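Local coordinates for protein cell divisionFtsK/SpoIIIE (Thermomonospora curvata, PDB 4NH0) that serves as an ATPase of the type VII (ESX) secretion system, which exports proteins such as EsxB, and might be its translocase subunit, at residues 332-346 against 353-367. Numbering follows the deposited sequence.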
loop_
_atom_site.group_PDB
_atom_site.type_symbol
_atom_site.label_atom_id
_atom_site.label_comp_id
_atom_site.label_asym_id
_atom_site.label_seq_id
_atom_site.Cartn_x
_atom_site.Cartn_y
_atom_site.Cartn_z
ATOM N N HIS A 332 -31.569 -22.282 31.924
ATOM C CA HIS A 332 -31.332 -20.848 32.009
ATOM C C HIS A 332 -31.524 -20.170 30.660
ATOM O O HIS A 332 -31.301 -20.773 29.611
ATOM C CB HIS A 332 -29.923 -20.567 32.533
ATOM C CG HIS A 332 -29.640 -21.183 33.866
ATOM N ND1 HIS A 332 -29.470 -22.540 34.039
ATOM C CD2 HIS A 332 -29.500 -20.628 35.092
ATOM C CE1 HIS A 332 -29.235 -22.793 35.313
ATOM N NE2 HIS A 332 -29.250 -21.650 35.974
ATOM N N SER A 333 -31.941 -18.909 30.697
ATOM C CA SER A 333 -32.090 -18.114 29.487
ATOM C C SER A 333 -30.750 -17.501 29.102
ATOM O O SER A 333 -29.886 -17.318 29.958
ATOM C CB SER A 333 -33.140 -17.019 29.691
ATOM O OG SER A 333 -32.695 -16.061 30.634
ATOM N N PRO A 334 -30.568 -17.179 27.810
ATOM C CA PRO A 334 -29.355 -16.483 27.366
ATOM C C PRO A 334 -29.215 -15.124 28.040
ATOM O O PRO A 334 -28.136 -14.534 28.051
ATOM C CB PRO A 334 -29.569 -16.326 25.858
ATOM C CG PRO A 334 -30.537 -17.395 25.500
ATOM C CD PRO A 334 -31.446 -17.525 26.679
ATOM N N GLU A 335 -30.319 -14.645 28.600
ATOM C CA GLU A 335 -30.361 -13.378 29.311
ATOM C C GLU A 335 -29.511 -13.419 30.578
ATOM O O GLU A 335 -28.992 -12.396 31.019
ATOM C CB GLU A 335 -31.812 -13.029 29.655
ATOM C CG GLU A 335 -32.058 -11.575 30.006
ATOM C CD GLU A 335 -33.536 -11.238 30.050
ATOM O OE1 GLU A 335 -34.026 -10.835 31.126
ATOM O OE2 GLU A 335 -34.210 -11.382 29.008
ATOM N N VAL A 336 -29.366 -14.608 31.156
ATOM C CA VAL A 336 -28.650 -14.756 32.419
ATOM C C VAL A 336 -27.440 -15.681 32.324
ATOM O O VAL A 336 -26.720 -15.864 33.305
ATOM C CB VAL A 336 -29.578 -15.292 33.525
ATOM C CG1 VAL A 336 -30.703 -14.310 33.796
ATOM C CG2 VAL A 336 -30.131 -16.653 33.138
ATOM N N LEU A 337 -27.206 -16.255 31.149
ATOM C CA LEU A 337 -26.089 -17.179 30.979
ATOM C C LEU A 337 -25.563 -17.229 29.547
ATOM O O LEU A 337 -26.316 -17.483 28.608
ATOM C CB LEU A 337 -26.498 -18.583 31.425
ATOM C CG LEU A 337 -25.422 -19.663 31.320
ATOM C CD1 LEU A 337 -24.203 -19.278 32.138
ATOM C CD2 LEU A 337 -25.970 -21.004 31.772
ATOM N N ASN A 338 -24.264 -16.992 29.392
ATOM C CA ASN A 338 -23.608 -17.103 28.094
ATOM C C ASN A 338 -22.403 -18.036 28.152
ATOM O O ASN A 338 -21.738 -18.139 29.182
ATOM C CB ASN A 338 -23.178 -15.726 27.586
ATOM C CG ASN A 338 -24.345 -14.902 27.078
ATOM O OD1 ASN A 338 -25.441 -15.420 26.871
ATOM N ND2 ASN A 338 -24.111 -13.613 26.866
ATOM N N PHE A 339 -22.121 -18.709 27.040
ATOM C CA PHE A 339 -21.029 -19.675 26.990
ATOM C C PHE A 339 -19.882 -19.233 26.090
ATOM O O PHE A 339 -20.086 -18.547 25.090
ATOM C CB PHE A 339 -21.535 -21.036 26.505
ATOM C CG PHE A 339 -22.501 -21.698 27.442
ATOM C CD1 PHE A 339 -22.053 -22.300 28.605
ATOM C CD2 PHE A 339 -23.851 -21.739 27.148
ATOM C CE1 PHE A 339 -22.940 -22.916 29.465
ATOM C CE2 PHE A 339 -24.741 -22.353 28.005
ATOM C CZ PHE A 339 -24.285 -22.942 29.164
ATOM N N VAL A 340 -18.672 -19.633 26.464
ATOM C CA VAL A 340 -17.517 -19.544 25.583
ATOM C C VAL A 340 -16.886 -20.926 25.504
ATOM O O VAL A 340 -16.159 -21.342 26.405
ATOM C CB VAL A 340 -16.481 -18.518 26.071
ATOM C CG1 VAL A 340 -15.263 -18.525 25.161
ATOM C CG2 VAL A 340 -17.094 -17.132 26.119
ATOM N N LEU A 341 -17.187 -21.642 24.428
ATOM C CA LEU A 341 -16.757 -23.025 24.287
ATOM C C LEU A 341 -15.445 -23.117 23.518
ATOM O O LEU A 341 -15.376 -22.764 22.342
ATOM C CB LEU A 341 -17.847 -23.840 23.594
ATOM C CG LEU A 341 -19.225 -23.665 24.237
ATOM C CD1 LEU A 341 -20.293 -24.428 23.474
ATOM C CD2 LEU A 341 -19.191 -24.094 25.695
ATOM N N VAL A 342 -14.404 -23.592 24.194
ATOM C CA VAL A 342 -13.067 -23.623 23.618
ATOM C C VAL A 342 -12.460 -25.023 23.630
ATOM O O VAL A 342 -12.456 -25.698 24.658
ATOM C CB VAL A 342 -12.119 -22.668 24.368
ATOM C CG1 VAL A 342 -10.733 -22.694 23.748
ATOM C CG2 VAL A 342 -12.679 -21.256 24.371
ATOM N N ASP A 343 -11.954 -25.452 22.478
ATOM C CA ASP A 343 -11.216 -26.705 22.379
ATOM C C ASP A 343 -9.875 -26.445 21.703
ATOM O O ASP A 343 -9.827 -25.945 20.581
ATOM C CB ASP A 343 -12.017 -27.752 21.603
ATOM C CG ASP A 343 -11.508 -29.164 21.832
ATOM O OD1 ASP A 343 -10.351 -29.323 22.272
ATOM O OD2 ASP A 343 -12.269 -30.120 21.570
ATOM N N PHE A 344 -8.789 -26.782 22.392
ATOM C CA PHE A 344 -7.449 -26.531 21.874
ATOM C C PHE A 344 -7.162 -27.354 20.624
ATOM O O PHE A 344 -6.585 -26.852 19.660
ATOM C CB PHE A 344 -6.397 -26.823 22.943
ATOM C CG PHE A 344 -4.986 -26.672 22.458
ATOM C CD1 PHE A 344 -4.463 -25.420 22.188
ATOM C CD2 PHE A 344 -4.180 -27.782 22.275
ATOM C CE1 PHE A 344 -3.166 -25.277 21.741
ATOM C CE2 PHE A 344 -2.880 -27.645 21.828
ATOM C CZ PHE A 344 -2.374 -26.390 21.561
ATOM N N LYS A 345 -7.567 -28.620 20.647
ATOM C CA LYS A 345 -7.387 -29.495 19.496
ATOM C C LYS A 345 -8.693 -29.614 18.714
ATOM O O LYS A 345 -9.753 -29.219 19.197
ATOM C CB LYS A 345 -6.891 -30.874 19.941
ATOM C CG LYS A 345 -5.753 -30.814 20.953
ATOM C CD LYS A 345 -5.111 -32.175 21.173
ATOM C CE LYS A 345 -4.760 -32.842 19.852
ATOM N NZ LYS A 345 -3.952 -34.077 20.050
ATOM N N GLY A 346 -8.614 -30.162 17.505
ATOM C CA GLY A 346 -9.761 -30.227 16.616
ATOM C C GLY A 346 -10.871 -31.162 17.057
ATOM O O GLY A 346 -11.317 -32.012 16.287
ATOM N N MET A 353 -23.619 -26.582 18.680
ATOM C CA MET A 353 -23.964 -25.604 19.706
ATOM C C MET A 353 -24.234 -24.223 19.116
ATOM O O MET A 353 -24.711 -23.330 19.815
ATOM C CB MET A 353 -22.841 -25.503 20.742
ATOM C CG MET A 353 -22.515 -26.801 21.458
ATOM S SD MET A 353 -23.557 -27.102 22.896
ATOM C CE MET A 353 -22.685 -28.466 23.660
ATOM N N GLU A 354 -23.926 -24.055 17.834
ATOM C CA GLU A 354 -24.015 -22.754 17.176
ATOM C C GLU A 354 -25.414 -22.147 17.238
ATOM O O GLU A 354 -25.567 -20.931 17.352
ATOM C CB GLU A 354 -23.574 -22.865 15.714
ATOM C CG GLU A 354 -22.151 -23.370 15.518
ATOM C CD GLU A 354 -22.080 -24.877 15.374
ATOM O OE1 GLU A 354 -23.140 -25.508 15.183
ATOM O OE2 GLU A 354 -20.963 -25.430 15.448
ATOM N N GLY A 355 -26.431 -22.998 17.165
ATOM C CA GLY A 355 -27.810 -22.544 17.141
ATOM C C GLY A 355 -28.265 -21.871 18.421
ATOM O O GLY A 355 -29.143 -21.009 18.398
ATOM N N LEU A 356 -27.667 -22.261 19.541
ATOM C CA LEU A 356 -28.052 -21.719 20.839
ATOM C C LEU A 356 -27.668 -20.251 20.975
ATOM O O LEU A 356 -26.564 -19.850 20.607
ATOM C CB LEU A 356 -27.413 -22.531 21.967
ATOM C CG LEU A 356 -27.733 -24.026 21.989
ATOM C CD1 LEU A 356 -27.120 -24.688 23.212
ATOM C CD2 LEU A 356 -29.235 -24.253 21.950
ATOM N N ARG A 357 -28.587 -19.454 21.509
ATOM C CA ARG A 357 -28.340 -18.034 21.728
ATOM C C ARG A 357 -27.425 -17.817 22.927
ATOM O O ARG A 357 -26.922 -16.717 23.144
ATOM C CB ARG A 357 -29.658 -17.285 21.932
ATOM C CG ARG A 357 -30.561 -17.265 20.712
ATOM C CD ARG A 357 -29.958 -16.436 19.591
ATOM N NE ARG A 357 -30.890 -16.262 18.482
ATOM C CZ ARG A 357 -31.828 -15.322 18.437
ATOM N NH1 ARG A 357 -31.961 -14.469 19.445
ATOM N NH2 ARG A 357 -32.635 -15.235 17.389
ATOM N N HIS A 358 -27.218 -18.871 23.708
ATOM C CA HIS A 358 -26.344 -18.797 24.870
ATOM C C HIS A 358 -24.885 -18.714 24.445
ATOM O O HIS A 358 -24.069 -18.076 25.106
ATOM C CB HIS A 358 -26.546 -20.011 25.777
ATOM C CG HIS A 358 -27.969 -20.245 26.175
ATOM N ND1 HIS A 358 -28.909 -20.763 25.311
ATOM C CD2 HIS A 358 -28.610 -20.042 27.351
ATOM C CE1 HIS A 358 -30.068 -20.865 25.934
ATOM N NE2 HIS A 358 -29.914 -20.434 27.174
ATOM N N VAL A 359 -24.562 -19.365 23.333
ATOM C CA VAL A 359 -23.180 -19.469 22.888
ATOM C C VAL A 359 -22.695 -18.204 22.193
ATOM O O VAL A 359 -23.167 -17.857 21.112
ATOM C CB VAL A 359 -22.994 -20.656 21.936
ATOM C CG1 VAL A 359 -21.530 -20.817 21.589
ATOM C CG2 VAL A 359 -23.534 -21.927 22.568
ATOM N N SER A 360 -21.742 -17.524 22.820
ATOM C CA SER A 360 -21.153 -16.325 22.242
ATOM C C SER A 360 -20.095 -16.679 21.205
ATOM O O SER A 360 -19.941 -15.982 20.203
ATOM C CB SER A 360 -20.541 -15.446 23.332
ATOM O OG SER A 360 -19.837 -14.356 22.766
ATOM N N ALA A 361 -19.370 -17.767 21.448
ATOM C CA ALA A 361 -18.286 -18.170 20.558
ATOM C C ALA A 361 -17.902 -19.636 20.725
ATOM O O ALA A 361 -17.830 -20.149 21.840
ATOM C CB ALA A 361 -17.072 -17.290 20.789
ATOM N N ILE A 362 -17.654 -20.303 19.601
ATOM C CA ILE A 362 -17.110 -21.656 19.608
ATOM C C ILE A 362 -15.723 -21.648 18.979
ATOM O O ILE A 362 -15.585 -21.669 17.756
ATOM C CB ILE A 362 -18.012 -22.648 18.849
ATOM C CG1 ILE A 362 -19.408 -22.682 19.466
ATOM C CG2 ILE A 362 -17.404 -24.042 18.865
ATOM C CD1 ILE A 362 -20.361 -23.623 18.768
ATOM N N ILE A 363 -14.698 -21.602 19.821
ATOM C CA ILE A 363 -13.325 -21.545 19.343
ATOM C C ILE A 363 -12.707 -22.938 19.303
ATOM O O ILE A 363 -12.247 -23.453 20.320
ATOM C CB ILE A 363 -12.464 -20.628 20.224
ATOM C CG1 ILE A 363 -13.169 -19.288 20.437
ATOM C CG2 ILE A 363 -11.096 -20.423 19.599
ATOM C CD1 ILE A 363 -12.442 -18.361 21.382
ATOM N N THR A 364 -12.704 -23.543 18.120
ATOM C CA THR A 364 -12.180 -24.891 17.954
ATOM C C THR A 364 -10.878 -24.896 17.166
ATOM O O THR A 364 -10.620 -23.988 16.374
ATOM C CB THR A 364 -13.196 -25.805 17.243
ATOM O OG1 THR A 364 -12.572 -27.053 16.919
ATOM C CG2 THR A 364 -13.695 -25.151 15.965
ATOM N N ASN A 365 -10.063 -25.921 17.400
ATOM C CA ASN A 365 -8.823 -26.136 16.659
ATOM C C ASN A 365 -7.858 -24.957 16.754
ATOM O O ASN A 365 -7.818 -24.102 15.869
ATOM C CB ASN A 365 -9.140 -26.438 15.192
ATOM C CG ASN A 365 -7.950 -26.993 14.439
ATOM O OD1 ASN A 365 -6.935 -27.355 15.034
ATOM N ND2 ASN A 365 -8.072 -27.069 13.120
ATOM N N LEU A 366 -7.080 -24.919 17.831
ATOM C CA LEU A 366 -6.110 -23.850 18.042
ATOM C C LEU A 366 -4.680 -24.366 17.960
ATOM O O LEU A 366 -3.731 -23.584 17.915
ATOM C CB LEU A 366 -6.341 -23.177 19.394
ATOM C CG LEU A 366 -7.648 -22.403 19.543
ATOM C CD1 LEU A 366 -7.712 -21.719 20.895
ATOM C CD2 LEU A 366 -7.785 -21.391 18.420
ATOM N N GLU A 367 -4.534 -25.686 17.940
ATOM C CA GLU A 367 -3.221 -26.314 17.868
ATOM C C GLU A 367 -2.530 -25.996 16.546
ATOM O O GLU A 367 -1.304 -26.028 16.452
ATOM C CB GLU A 367 -3.343 -27.831 18.043
ATOM C CG GLU A 367 -3.883 -28.548 16.815
ATOM C CD GLU A 367 -4.300 -29.977 17.093
ATOM O OE1 GLU A 367 -3.555 -30.689 17.795
ATOM O OE2 GLU A 367 -5.372 -30.389 16.603
#
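Pro334 lays its CG over one face of the His358 imidazole, 3.5 Å from the ring centroid and only 10° off the normal, a CH-pi contact. In the ring plane, NE2 of His358 donates to His332 O at 2.8 Å, which fixes the rotation of the imidazole, while Trp269 meets it with planes nearly perpendicular. CG anti to the carbonyl carbon (chi1 -53°) carries the His358 ring under Pro334 and to His332 O. His358 CB itself lies at the edge of the Phe339 ring, 3.5 Å from Phe339 CD2. Replacing His358 by an alanine would probably leave His332 O without this donor and open a gap beneath the Pro334 ring. Beyond these residues, strands 337-343 and 359-364 run parallel, 359-364 forming the edge of the first FtsK domain's P-loop NTPase sheet; Leu341 N donates to Ala361 O and Leu341 O accepts from Ile363 N. Leu341 CD1 packs on Met353 CG, the two side chains crossing at about a right angle, whereas Val342 and Ile363 lie side by side and both touch Met376 of helix 371-394. Phe344 O accepts from both Leu366 N and Glu367 N; the Phe344 side chain, Glu367 CB over one ring face, lies near that of Glu425, the presumed active-site residue.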